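Local structure of iron aquisition yersiniabactin synthesis enzyme, YbtT (Escherichia coli, 6BA9) at residues E126-S130 / F169-E173. The protein is a low-specificity type II thioesterase, a hydrolase that maintains production of the metallophore yersiniabactin. The protein carries 1 engineered substitution. Residues are numbered along the deposited sequence; the frame is centred on the assembly and turned at random.
Sequences ERQLS and FYATE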
loop_
_atom_site.group_PDB
_atom_site.type_symbol
_atom_site.label_atom_id
_atom_site.label_comp_id
_atom_site.label_asym_id
_atom_site.label_seq_id
_atom_site.Cartn_x
_atom_site.Cartn_y
_atom_site.Cartn_z
ATOM N N GLU A 126 0.473 -11.833 -11.564
ATOM C CA GLU A 126 1.087 -12.811 -12.448
ATOM C C GLU A 126 2.108 -13.678 -11.711
ATOM O O GLU A 126 2.236 -14.862 -12.024
ATOM C CB GLU A 126 1.640 -12.133 -13.703
ATOM C CG GLU A 126 0.496 -11.706 -14.643
ATOM C CD GLU A 126 0.955 -11.007 -15.911
ATOM O OE1 GLU A 126 0.911 -9.750 -15.966
ATOM O OE2 GLU A 126 1.340 -11.721 -16.865
ATOM N N ARG A 127 2.765 -13.139 -10.681
ATOM C CA ARG A 127 3.683 -13.895 -9.840
ATOM C C ARG A 127 2.968 -14.287 -8.557
ATOM O O ARG A 127 2.336 -13.442 -7.918
ATOM C CB ARG A 127 4.909 -13.051 -9.498
ATOM C CG ARG A 127 6.033 -13.838 -8.829
ATOM C CD ARG A 127 7.013 -12.951 -8.121
ATOM N NE ARG A 127 7.708 -11.999 -8.994
ATOM C CZ ARG A 127 8.831 -12.259 -9.646
ATOM N NH1 ARG A 127 9.376 -13.474 -9.596
ATOM N NH2 ARG A 127 9.405 -11.298 -10.364
ATOM N N GLN A 128 3.068 -15.564 -8.199
ATOM C CA GLN A 128 2.408 -16.115 -7.024
ATOM C C GLN A 128 3.425 -16.904 -6.215
ATOM O O GLN A 128 4.183 -17.701 -6.779
ATOM C CB GLN A 128 1.277 -17.039 -7.468
ATOM C CG GLN A 128 0.171 -16.351 -8.202
ATOM C CD GLN A 128 -0.736 -15.610 -7.278
ATOM O OE1 GLN A 128 -1.161 -16.145 -6.242
ATOM N NE2 GLN A 128 -1.056 -14.372 -7.632
ATOM N N LEU A 129 3.442 -16.679 -4.897
ATOM C CA LEU A 129 4.420 -17.265 -3.985
ATOM C C LEU A 129 3.864 -18.266 -2.979
ATOM O O LEU A 129 4.615 -19.118 -2.511
ATOM C CB LEU A 129 5.102 -16.165 -3.163
ATOM C CG LEU A 129 6.240 -15.393 -3.839
ATOM C CD1 LEU A 129 5.705 -14.507 -4.942
ATOM C CD2 LEU A 129 7.011 -14.568 -2.842
ATOM N N SER A 130 2.587 -18.146 -2.588
ATOM C CA SER A 130 2.126 -18.810 -1.366
ATOM C C SER A 130 2.152 -20.325 -1.464
ATOM O O SER A 130 2.196 -21.001 -0.430
ATOM C CB SER A 130 0.690 -18.405 -1.039
ATOM O OG SER A 130 0.623 -17.088 -0.597
ATOM N N PHE A 169 2.100 -12.485 2.141
ATOM C CA PHE A 169 1.849 -12.955 0.782
ATOM C C PHE A 169 0.577 -13.799 0.695
ATOM O O PHE A 169 -0.145 -13.730 -0.312
ATOM C CB PHE A 169 3.088 -13.649 0.216
ATOM C CG PHE A 169 4.072 -12.691 -0.393
ATOM C CD1 PHE A 169 3.947 -12.332 -1.715
ATOM C CD2 PHE A 169 5.104 -12.157 0.346
ATOM C CE1 PHE A 169 4.842 -11.439 -2.279
ATOM C CE2 PHE A 169 5.994 -11.257 -0.242
ATOM C CZ PHE A 169 5.850 -10.929 -1.531
ATOM N N TYR A 170 0.273 -14.569 1.735
ATOM C CA TYR A 170 -1.003 -15.280 1.750
ATOM C C TYR A 170 -2.171 -14.294 1.745
ATOM O O TYR A 170 -3.129 -14.454 0.978
ATOM C CB TYR A 170 -1.107 -16.258 2.926
ATOM C CG TYR A 170 -2.462 -16.954 2.912
ATOM C CD1 TYR A 170 -3.566 -16.405 3.565
ATOM C CD2 TYR A 170 -2.649 -18.111 2.185
ATOM C CE1 TYR A 170 -4.794 -16.999 3.496
ATOM C CE2 TYR A 170 -3.883 -18.726 2.129
ATOM C CZ TYR A 170 -4.943 -18.166 2.769
ATOM O OH TYR A 170 -6.189 -18.762 2.712
ATOM N N ALA A 171 -2.085 -13.241 2.554
ATOM C CA ALA A 171 -3.152 -12.241 2.566
ATOM C C ALA A 171 -3.345 -11.643 1.188
ATOM O O ALA A 171 -4.471 -11.502 0.703
ATOM C CB ALA A 171 -2.819 -11.140 3.566
ATOM N N THR A 172 -2.249 -11.218 0.559
ATOM C CA THR A 172 -2.385 -10.472 -0.674
ATOM C C THR A 172 -2.800 -11.366 -1.838
ATOM O O THR A 172 -3.491 -10.895 -2.743
ATOM C CB THR A 172 -1.091 -9.683 -0.961
ATOM O OG1 THR A 172 -1.336 -8.710 -1.979
ATOM C CG2 THR A 172 0.027 -10.560 -1.453
ATOM N N GLU A 173 -2.390 -12.647 -1.835
ATOM C CA GLU A 173 -2.749 -13.545 -2.936
ATOM C C GLU A 173 -4.157 -14.119 -2.790
ATOM O O GLU A 173 -4.830 -14.388 -3.803
ATOM C CB GLU A 173 -1.686 -14.648 -3.054
ATOM C CG GLU A 173 -0.358 -14.086 -3.514
ATOM C CD GLU A 173 0.754 -15.093 -3.586
ATOM O OE1 GLU A 173 0.550 -16.284 -3.243
ATOM O OE2 GLU A 173 1.864 -14.671 -3.952
HETATM O O HOH W 1 2.165 -12.387 -5.288
HETATM O O HOH W 2 -3.838 -15.266 -6.302
#
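With CG set beside its backbone N and the chain run straight beyond it (chi2 177°), Glu-173 carries its carboxylate off helix 155-174 to the backbone of Leu-129 and Ser-130, while Gln-128, bent at chi2 (-77°), runs past it in the opposite direction, amide and carboxylate planes 42° apart. Gln-128 OE1 comes 3.4 Å from Glu-173 CD without bonding to the carboxylate. Two successive peptide N-H groups hold the carboxylate: Leu-129 N gives OE2 of Glu-173 a bond of 2.7 Å, slightly out of plane on the syn side, and Ser-130 N reaches the syn lone pair of OE1 of Glu-173 at 2.8 Å. The hydroxyl OG of Ser-130 donates to the same OE1 of Glu-173 from above the carboxylate plane, also at 2.8 Å. In this alpha/beta-hydrolase fold, the contact ties the loop between strand 112-116 and helix 134-144 to the C-terminal end of helix 155-174. Water 1 bridges Arg-127 O and Glu-173 OE2; water 2 links Gln-128 OE1 to Glu-173 O, while NE2 of Gln-128 bonds to Ser-125 O. CD2 of the buried Leu-129 makes a CH-pi contact over the Phe-169 ring, 3.9 Å from its centroid. Helix 134-144 backs the pair, Phe-137 touching Leu-129 and Leu-141 touching Phe-169.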